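Local coordinates for protein peroxiredoxin 6 (Arenicola marina, PDB 2V2G) that probably reduces hydrogen peroxide and organic hydroperoxides to water and alcohols as a thiol-specific peroxidase, at residues Ser36-Arg39 with Val44-Thr47. The protein carries 1 engineered substitution. Numbering follows the deposited sequence.
Sequences SHPR and VSTT. Engineered in segment 44-47: Ser-45 (natural residue Cys). With BEZ (benzoic acid), chain E.
The predicted peroxidatic site of this peroxiredoxin lies where the loop after strand 31-36 meets the first turn of helix 43-54, with His-37, Pro-38 and Arg-39 gathered round Ser-45. Ser-45 is an engineered replacement of the cysteine predicted to pass through the sulfenic acid intermediate. With OG anti to the carbonyl carbon and beside the backbone N (chi1 -66°), its hydroxyl is turned to the loop, 3.6 Å from His-37 CB and equally 3.6 Å from Pro-38 CD, and stays near BEZ O2. The His-37 ring stands obliquely to this hydroxyl, CD2 and CG nearest, while its NE2 is hydrogen-bonded to Asp-40 and the ring also meets Trp-80. With an alanine in place of His-37, a gap would probably open beside the Ser-45 hydroxyl and the Asp-40 carboxylate would lose its imidazole partner. In this thioredoxin-like fold the N-terminal turn of the helix points backbone N-H groups at the pocket, where benzoic acid is bound: Val-44 N donates to BEZ O1 at 3.0 Å, and Ser-45 N to BEZ O2 at 2.9 Å (N-H...O 156°). Thr-42 also bonds to the ligand; Arg-128 does so through NH2 and reaches Ser-45 OG through NH1, and the arginine's positive charge is likely to help hold the carboxyl group. Pro-38 CB approaches the phenyl ring, 4.1 Å from BEZ C3. One water joins loop, helix and ligand, accepting from Ser-45 OG at 2.6 Å and from Arg-39 N at 2.8 Å, and donating to BEZ O2.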
loop_
_atom_site.group_PDB
_atom_site.type_symbol
_atom_site.label_atom_id
_atom_site.label_comp_id
_atom_site.label_asym_id
_atom_site.label_seq_id
_atom_site.Cartn_x
_atom_site.Cartn_y
_atom_site.Cartn_z
ATOM N N SER A 36 8.741 7.303 -4.485
ATOM C CA SER A 36 9.903 7.897 -3.868
ATOM C C SER A 36 10.808 6.832 -3.245
ATOM O O SER A 36 10.422 5.682 -3.010
ATOM C CB SER A 36 9.510 8.907 -2.793
ATOM O OG SER A 36 8.855 8.235 -1.720
ATOM N N HIS A 37 12.035 7.264 -2.945
ATOM C CA HIS A 37 12.970 6.507 -2.167
ATOM C C HIS A 37 13.848 7.415 -1.302
ATOM O O HIS A 37 13.982 8.608 -1.571
ATOM C CB HIS A 37 13.874 5.633 -3.055
ATOM C CG HIS A 37 14.802 6.434 -3.921
ATOM N ND1 HIS A 37 14.401 6.994 -5.115
ATOM C CD2 HIS A 37 16.110 6.759 -3.771
ATOM C CE1 HIS A 37 15.416 7.677 -5.635
ATOM N NE2 HIS A 37 16.457 7.578 -4.827
ATOM N N PRO A 38 14.391 6.874 -0.195
ATOM C CA PRO A 38 15.070 7.763 0.783
ATOM C C PRO A 38 16.336 8.461 0.315
ATOM O O PRO A 38 16.469 9.660 0.509
ATOM C CB PRO A 38 15.300 6.844 1.999
ATOM C CG PRO A 38 14.346 5.723 1.808
ATOM C CD PRO A 38 14.208 5.504 0.345
ATOM N N ARG A 39 17.232 7.732 -0.361
ATOM C CA ARG A 39 18.532 8.265 -0.672
ATOM C C ARG A 39 19.111 7.492 -1.858
ATOM O O ARG A 39 18.999 6.295 -1.913
ATOM C CB ARG A 39 19.487 8.122 0.555
ATOM C CG ARG A 39 20.620 9.067 0.543
ATOM C CD ARG A 39 20.112 10.344 1.045
ATOM N NE ARG A 39 21.050 11.441 0.936
ATOM C CZ ARG A 39 21.964 11.726 1.868
ATOM N NH1 ARG A 39 22.106 10.960 2.958
ATOM N NH2 ARG A 39 22.766 12.769 1.682
ATOM N N VAL A 44 18.719 -1.094 -0.872
ATOM C CA VAL A 44 17.295 -1.438 -1.215
ATOM C C VAL A 44 16.758 -0.565 -2.341
ATOM O O VAL A 44 16.111 -1.052 -3.237
ATOM C CB VAL A 44 16.353 -1.416 0.040
ATOM C CG1 VAL A 44 14.841 -1.477 -0.364
ATOM C CG2 VAL A 44 16.790 -2.586 1.005
ATOM N N SER A 45 17.045 0.730 -2.240
ATOM C CA SER A 45 16.614 1.706 -3.244
ATOM C C SER A 45 17.120 1.299 -4.624
ATOM O O SER A 45 16.370 1.411 -5.628
ATOM C CB SER A 45 17.096 3.089 -2.928
ATOM O OG SER A 45 16.486 3.589 -1.738
ATOM N N THR A 46 18.331 0.793 -4.664
ATOM C CA THR A 46 18.934 0.344 -5.946
ATOM C C THR A 46 18.180 -0.862 -6.469
ATOM O O THR A 46 17.808 -0.933 -7.658
ATOM C CB THR A 46 20.451 0.080 -5.838
ATOM O OG1 THR A 46 21.104 1.192 -5.256
ATOM C CG2 THR A 46 21.149 -0.132 -7.248
ATOM N N THR A 47 17.924 -1.853 -5.599
ATOM C CA THR A 47 17.093 -2.999 -6.029
ATOM C C THR A 47 15.700 -2.598 -6.547
ATOM O O THR A 47 15.166 -3.213 -7.466
ATOM C CB THR A 47 16.937 -4.092 -4.908
ATOM O OG1 THR A 47 16.051 -3.655 -3.875
ATOM C CG2 THR A 47 18.326 -4.452 -4.329
HETATM C C BEZ E . 18.334 1.332 1.529
HETATM O O1 BEZ E . 18.962 0.217 1.821
HETATM O O2 BEZ E . 17.866 1.742 0.383
HETATM C C1 BEZ E . 18.238 2.192 2.736
HETATM C C2 BEZ E . 18.080 3.558 2.594
HETATM C C3 BEZ E . 18.010 4.336 3.716
HETATM C C4 BEZ E . 18.159 3.751 4.975
HETATM C C5 BEZ E . 18.293 2.366 5.136
HETATM C C6 BEZ E . 18.347 1.572 3.995
HETATM O O HOH W 1 17.421 4.979 0.204
#